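Local coordinates for alpha-l-arabinofuranosidase domain protein (Thermotoga maritima, PDB 4ATW), which probably hydrolyses terminal alpha-L-arabinofuranosidic bonds, releasing arabinose from arabinose-containing polysaccharides, and is thermostable, at residues 11-16 and 358-363; 76-82 and 102-108. All blocks are in the same frame, centred on the assembly; numbering follows the deposited sequence.

Contact 1: residues 11-16 and 358-363; sequences EVVKPI and GEKLVK
V13 and K14 both face L361 in a classic beta bulge between antiparallel strands 11-15 and 360-363, part of the beta sheet beside the barrel. L361 O accepts the V13 amide at 2.6 Å and, weakly, K14 N at 3.5 Å. L361 N returns a nearly straight bond to K14 O (2.9 Å, 173° at the hydrogen), so K14 and L361 form a hydrogen-bonded pair.

The tightly packed part is the face bearing L361, a buried leucine, together with I16 just past the strand. CG1 of I16 lies 4.1 Å from L361 CB. With CG1 opposite the carbonyl carbon (chi1 -65°) and the chain then extended, CD1 of I16 reaches back to G358 O, while Y21, S316 and S397 surround the same side chain. Replacing I16 by an alanine removes CG1, CG2 and CD1, and is likely to open a gap beside L361 CB and G358 O. K14 suits its half-covered place: its extended methylenes run alongside the leucine, CE 3.7 Å from L361 CD2, and carry NZ to D317 in a salt bridge and to K314 O.

On the opposite face V362 is buried against V7, A396 and I398, but V12 is exposed, its CG1 resting on K360 CD (3.7 Å). Where strand 11-15 begins, the contact is open to solvent: exposed E11 and K363 lie side by side, E11 OE1 3.3 Å from K363 CG. D8 also approaches that carboxylate, yet bends in the lysine chain leave K363 NZ 5.4 Å from E11 OE1, without a salt bridge.

Contact 2: residues 76-82 and 102-108; sequences YHWEDGI and NRFGTDE
G81 O faces the first residues of helix 106-116: G105 CA gives it a C-H...O contact of 3.2 Å (162° at the hydrogen), and the amide nitrogen of T106 stands at 3.7 Å. The helix belongs to a beta-alpha-beta crossover of the barrel, between parallel strands 64-67 and 119-123, and G105 is its N-cap. Glycine suits both places, since a beta carbon on G105 would run into G81 O and one on G81 into Y76 OH. E108, three residues beyond the N-cap, turns its bent chain back so that OE1 accepts G105 N at 3.1 Å, from above the carboxylate plane; OE2 pairs with R88.

The T106 hydroxyl comes to the edge of the W78 ring, OG1 4.1 Å from CE3, with I82 CG2 alongside. W78 stacks on W137 of helix 131-141, so this buried corner also meets the next helix.

N102 has a left-handed backbone, which asparagine tolerates better than most residues. Y76, with CG opposite the backbone N (chi1 177°), sends its ring toward N102, whose amide lies nearly coplanar with it (planes 28° apart). N102 OD1 meets the ring edge, 3.3 Å from Y76 CE1.

How the contacts relate
The contacts lie on opposite sides of the chain's centre, their own centres 40 Å apart and their nearest atoms about 26 Å apart, so neither touches the other. Contact 1 joins an N-terminal strand to a segment 342 residues further along the chain, and contact 2 is nested within the loop it closes. Between residues 16 and 358 runs the eight-stranded parallel barrel; contact 2 is thus local to one crossover, while contact 1 adds strand 11-15 to the C-terminal beta sheet. In barrel enzymes of this kind the active site lies at the C-terminal ends of the strands. The 76-82 loop follows strand 64-67, so it probably lies on the side of the barrel where the active site is expected.

Contact 1: residues 11-16 and 358-363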
loop_
_atom_site.group_PDB
_atom_site.type_symbol
_atom_site.label_atom_id
_atom_site.label_comp_id
_atom_site.label_asym_id
_atom_site.label_seq_id
_atom_site.Cartn_x
_atom_site.Cartn_y
_atom_site.Cartn_z
ATOM N N GLU A 11 15.949 -0.651 23.497
ATOM C CA GLU A 11 14.532 -0.786 23.826
ATOM C C GLU A 11 13.604 -1.031 22.628
ATOM O O GLU A 11 13.245 -0.094 21.912
ATOM C CB GLU A 11 14.085 0.462 24.583
ATOM C CG GLU A 11 12.659 0.439 25.055
ATOM C CD GLU A 11 12.306 1.682 25.834
ATOM O OE1 GLU A 11 13.185 2.559 25.956
ATOM O OE2 GLU A 11 11.161 1.791 26.325
ATOM N N VAL A 12 13.218 -2.285 22.399
ATOM C CA VAL A 12 12.307 -2.566 21.286
ATOM C C VAL A 12 10.875 -2.216 21.725
ATOM O O VAL A 12 10.451 -2.573 22.819
ATOM C CB VAL A 12 12.311 -4.070 20.848
ATOM C CG1 VAL A 12 13.483 -4.371 19.907
ATOM C CG2 VAL A 12 12.335 -4.923 22.075
ATOM N N VAL A 13 10.133 -1.532 20.865
ATOM C CA VAL A 13 8.786 -1.159 21.198
ATOM C C VAL A 13 7.791 -2.204 20.669
ATOM O O VAL A 13 6.945 -2.727 21.406
ATOM C CB VAL A 13 8.494 0.206 20.607
ATOM C CG1 VAL A 13 7.136 0.695 21.049
ATOM C CG2 VAL A 13 9.582 1.172 21.037
ATOM N N LYS A 14 7.900 -2.537 19.392
ATOM C CA LYS A 14 6.978 -3.504 18.828
ATOM C C LYS A 14 7.477 -3.948 17.482
ATOM O O LYS A 14 8.407 -3.385 16.931
ATOM C CB LYS A 14 5.590 -2.872 18.700
ATOM C CG LYS A 14 5.585 -1.536 18.002
ATOM C CD LYS A 14 4.284 -0.766 18.284
ATOM C CE LYS A 14 4.235 0.600 17.566
ATOM N NZ LYS A 14 3.101 1.440 18.062
ATOM N N PRO A 15 6.871 -4.975 16.929
ATOM C CA PRO A 15 7.381 -5.379 15.623
ATOM C C PRO A 15 6.850 -4.413 14.575
ATOM O O PRO A 15 6.029 -3.535 14.887
ATOM C CB PRO A 15 6.799 -6.777 15.441
ATOM C CG PRO A 15 6.661 -7.303 16.866
ATOM C CD PRO A 15 7.182 -6.136 17.673
ATOM N N ILE A 16 7.326 -4.549 13.345
ATOM C CA ILE A 16 6.834 -3.718 12.251
ATOM C C ILE A 16 6.308 -4.737 11.261
ATOM O O ILE A 16 7.098 -5.485 10.665
ATOM C CB ILE A 16 7.948 -2.924 11.581
ATOM C CG1 ILE A 16 8.510 -1.934 12.581
ATOM C CG2 ILE A 16 7.437 -2.206 10.318
ATOM C CD1 ILE A 16 9.614 -1.059 12.010
ATOM N N GLY A 358 14.269 -1.823 9.447
ATOM C CA GLY A 358 14.295 -3.020 10.280
ATOM C C GLY A 358 12.955 -3.689 10.555
ATOM O O GLY A 358 11.896 -3.160 10.232
ATOM N N GLU A 359 13.001 -4.867 11.162
ATOM C CA GLU A 359 11.794 -5.614 11.465
ATOM C C GLU A 359 11.202 -5.260 12.829
ATOM O O GLU A 359 10.101 -5.721 13.163
ATOM C CB GLU A 359 12.081 -7.120 11.407
ATOM C CG GLU A 359 12.361 -7.678 10.018
ATOM C CD GLU A 359 13.608 -7.081 9.368
ATOM O OE1 GLU A 359 14.679 -7.133 10.009
ATOM O OE2 GLU A 359 13.531 -6.569 8.222
ATOM N N LYS A 360 11.924 -4.447 13.605
ATOM C CA LYS A 360 11.474 -4.051 14.943
ATOM C C LYS A 360 11.597 -2.541 15.140
ATOM O O LYS A 360 12.577 -1.938 14.680
ATOM C CB LYS A 360 12.306 -4.750 16.036
ATOM C CG LYS A 360 12.389 -6.273 15.978
ATOM C CD LYS A 360 13.340 -6.769 17.075
ATOM C CE LYS A 360 13.837 -8.215 16.864
ATOM N NZ LYS A 360 12.747 -9.207 17.019
ATOM N N LEU A 361 10.609 -1.937 15.816
ATOM C CA LEU A 361 10.583 -0.488 16.091
ATOM C C LEU A 361 11.211 -0.279 17.447
ATOM O O LEU A 361 10.827 -0.965 18.400
ATOM C CB LEU A 361 9.159 0.021 16.154
ATOM C CG LEU A 361 9.008 1.525 16.326
ATOM C CD1 LEU A 361 9.464 2.172 15.045
ATOM C CD2 LEU A 361 7.553 1.909 16.619
ATOM N N VAL A 362 12.144 0.675 17.548
ATOM C CA VAL A 362 12.867 0.903 18.803
ATOM C C VAL A 362 12.642 2.273 19.391
ATOM O O VAL A 362 12.540 3.232 18.660
ATOM C CB VAL A 362 14.371 0.689 18.596
ATOM C CG1 VAL A 362 14.644 -0.762 18.243
ATOM C CG2 VAL A 362 14.875 1.584 17.485
ATOM N N LYS A 363 12.565 2.348 20.717
ATOM C CA LYS A 363 12.311 3.601 21.415
ATOM C C LYS A 363 12.977 4.686 20.610
ATOM O O LYS A 363 14.198 4.732 20.471
ATOM C CB LYS A 363 12.819 3.541 22.858
ATOM C CG LYS A 363 12.554 4.800 23.682
ATOM C CD LYS A 363 11.086 4.979 23.970
ATOM C CE LYS A 363 10.850 5.916 25.164
ATOM N NZ LYS A 363 11.001 7.386 24.872
#

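Contact 2: residues 76-82 and 102-108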
loop_
_atom_site.group_PDB
_atom_site.type_symbol
_atom_site.label_atom_id
_atom_site.label_comp_id
_atom_site.label_asym_id
_atom_site.label_seq_id
_atom_site.Cartn_x
_atom_site.Cartn_y
_atom_site.Cartn_z
ATOM N N TYR A 76 -16.669 -8.084 -11.962
ATOM C CA TYR A 76 -15.726 -9.075 -12.478
ATOM C C TYR A 76 -16.071 -10.485 -12.064
ATOM O O TYR A 76 -16.237 -10.741 -10.897
ATOM C CB TYR A 76 -14.303 -8.751 -11.990
ATOM C CG TYR A 76 -13.242 -9.749 -12.404
ATOM C CD1 TYR A 76 -12.816 -9.870 -13.737
ATOM C CD2 TYR A 76 -12.657 -10.572 -11.465
ATOM C CE1 TYR A 76 -11.818 -10.808 -14.121
ATOM C CE2 TYR A 76 -11.666 -11.511 -11.822
ATOM C CZ TYR A 76 -11.249 -11.634 -13.155
ATOM O OH TYR A 76 -10.316 -12.640 -13.485
ATOM N N HIS A 77 -16.200 -11.399 -13.014
ATOM C CA HIS A 77 -16.465 -12.779 -12.642
ATOM C C HIS A 77 -15.185 -13.556 -12.899
ATOM O O HIS A 77 -14.820 -13.817 -14.044
ATOM C CB HIS A 77 -17.618 -13.349 -13.442
ATOM C CG HIS A 77 -18.936 -12.753 -13.084
ATOM N ND1 HIS A 77 -19.396 -11.587 -13.648
ATOM C CD2 HIS A 77 -19.872 -13.129 -12.184
ATOM C CE1 HIS A 77 -20.558 -11.267 -13.111
ATOM N NE2 HIS A 77 -20.869 -12.188 -12.218
ATOM N N TRP A 78 -14.512 -13.927 -11.819
ATOM C CA TRP A 78 -13.235 -14.598 -11.932
ATOM C C TRP A 78 -13.102 -15.758 -12.932
ATOM O O TRP A 78 -12.014 -15.987 -13.478
ATOM C CB TRP A 78 -12.781 -15.050 -10.550
ATOM C CG TRP A 78 -13.492 -16.247 -10.066
ATOM C CD1 TRP A 78 -14.675 -16.275 -9.438
ATOM C CD2 TRP A 78 -13.058 -17.608 -10.189
ATOM N NE1 TRP A 78 -15.016 -17.556 -9.148
ATOM C CE2 TRP A 78 -14.041 -18.400 -9.604
ATOM C CE3 TRP A 78 -11.928 -18.229 -10.748
ATOM C CZ2 TRP A 78 -13.947 -19.784 -9.553
ATOM C CZ3 TRP A 78 -11.830 -19.605 -10.702
ATOM C CH2 TRP A 78 -12.834 -20.364 -10.109
ATOM N N GLU A 79 -14.187 -16.482 -13.183
ATOM C CA GLU A 79 -14.122 -17.597 -14.105
ATOM C C GLU A 79 -13.856 -17.214 -15.550
ATOM O O GLU A 79 -13.581 -18.066 -16.365
ATOM C CB GLU A 79 -15.376 -18.426 -14.012
ATOM C CG GLU A 79 -15.667 -18.798 -12.611
ATOM C CD GLU A 79 -16.639 -19.950 -12.510
ATOM O OE1 GLU A 79 -16.396 -20.984 -13.193
ATOM O OE2 GLU A 79 -17.637 -19.821 -11.743
ATOM N N ASP A 80 -13.930 -15.941 -15.890
ATOM C CA ASP A 80 -13.632 -15.549 -17.257
ATOM C C ASP A 80 -12.117 -15.316 -17.398
ATOM O O ASP A 80 -11.637 -14.824 -18.440
ATOM C CB ASP A 80 -14.327 -14.227 -17.613
ATOM C CG ASP A 80 -15.800 -14.246 -17.374
ATOM O OD1 ASP A 80 -16.398 -15.339 -17.413
ATOM O OD2 ASP A 80 -16.374 -13.159 -17.184
ATOM N N GLY A 81 -11.381 -15.617 -16.330
ATOM C CA GLY A 81 -9.952 -15.364 -16.322
ATOM C C GLY A 81 -9.157 -16.628 -16.192
ATOM O O GLY A 81 -7.941 -16.619 -15.967
ATOM N N ILE A 82 -9.853 -17.737 -16.325
ATOM C CA ILE A 82 -9.156 -18.991 -16.215
ATOM C C ILE A 82 -9.269 -19.811 -17.487
ATOM O O ILE A 82 -9.926 -19.421 -18.429
ATOM C CB ILE A 82 -9.651 -19.831 -14.994
ATOM C CG1 ILE A 82 -11.109 -20.240 -15.144
ATOM C CG2 ILE A 82 -9.463 -19.049 -13.708
ATOM C CD1 ILE A 82 -11.515 -21.183 -14.035
ATOM N N ASN A 102 -9.414 -10.322 -20.687
ATOM C CA ASN A 102 -9.342 -11.344 -19.655
ATOM C C ASN A 102 -8.221 -12.320 -19.855
ATOM O O ASN A 102 -8.240 -13.421 -19.314
ATOM C CB ASN A 102 -10.676 -12.104 -19.511
ATOM C CG ASN A 102 -11.508 -11.539 -18.393
ATOM O OD1 ASN A 102 -11.044 -11.531 -17.239
ATOM N ND2 ASN A 102 -12.703 -11.020 -18.705
ATOM N N ARG A 103 -7.228 -11.913 -20.630
ATOM C CA ARG A 103 -6.087 -12.778 -20.865
ATOM C C ARG A 103 -5.236 -12.727 -19.625
ATOM O O ARG A 103 -4.316 -13.525 -19.463
ATOM C CB ARG A 103 -5.277 -12.302 -22.059
ATOM C CG ARG A 103 -6.134 -12.097 -23.289
ATOM C CD ARG A 103 -5.326 -11.985 -24.570
ATOM N NE ARG A 103 -5.536 -13.184 -25.357
ATOM C CZ ARG A 103 -4.656 -14.171 -25.495
ATOM N NH1 ARG A 103 -3.463 -14.101 -24.904
ATOM N NH2 ARG A 103 -4.993 -15.257 -26.187
ATOM N N PHE A 104 -5.519 -11.765 -18.758
ATOM C CA PHE A 104 -4.769 -11.672 -17.512
ATOM C C PHE A 104 -5.759 -12.057 -16.426
ATOM O O PHE A 104 -6.559 -11.225 -15.959
ATOM C CB PHE A 104 -4.197 -10.258 -17.280
ATOM C CG PHE A 104 -3.221 -10.185 -16.155
ATOM C CD1 PHE A 104 -1.966 -10.738 -16.295
ATOM C CD2 PHE A 104 -3.585 -9.645 -14.923
ATOM C CE1 PHE A 104 -1.068 -10.775 -15.213
ATOM C CE2 PHE A 104 -2.706 -9.671 -13.832
ATOM C CZ PHE A 104 -1.446 -10.239 -13.975
ATOM N N GLY A 105 -5.718 -13.337 -16.052
ATOM C CA GLY A 105 -6.620 -13.847 -15.028
ATOM C C GLY A 105 -5.976 -14.365 -13.737
ATOM O O GLY A 105 -4.776 -14.211 -13.488
ATOM N N THR A 106 -6.788 -14.996 -12.906
ATOM C CA THR A 106 -6.311 -15.520 -11.651
ATOM C C THR A 106 -5.006 -16.269 -11.787
ATOM O O THR A 106 -4.102 -16.026 -11.009
ATOM C CB THR A 106 -7.351 -16.436 -11.058
ATOM O OG1 THR A 106 -8.646 -15.803 -11.186
ATOM C CG2 THR A 106 -6.983 -16.809 -9.596
ATOM N N ASP A 107 -4.894 -17.181 -12.754
ATOM C CA ASP A 107 -3.650 -17.954 -12.918
ATOM C C ASP A 107 -2.439 -17.037 -13.147
ATOM O O ASP A 107 -1.397 -17.188 -12.511
ATOM C CB ASP A 107 -3.757 -18.938 -14.100
ATOM C CG ASP A 107 -4.567 -20.196 -13.776
ATOM O OD1 ASP A 107 -4.711 -20.519 -12.571
ATOM O OD2 ASP A 107 -5.049 -20.851 -14.745
ATOM N N GLU A 108 -2.591 -16.092 -14.066
ATOM C CA GLU A 108 -1.551 -15.145 -14.412
ATOM C C GLU A 108 -1.143 -14.246 -13.231
ATOM O O GLU A 108 0.042 -13.934 -13.037
ATOM C CB GLU A 108 -2.037 -14.307 -15.568
ATOM C CG GLU A 108 -2.126 -15.074 -16.886
ATOM C CD GLU A 108 -3.304 -16.063 -17.013
ATOM O OE1 GLU A 108 -4.243 -16.036 -16.200
ATOM O OE2 GLU A 108 -3.299 -16.876 -17.966
#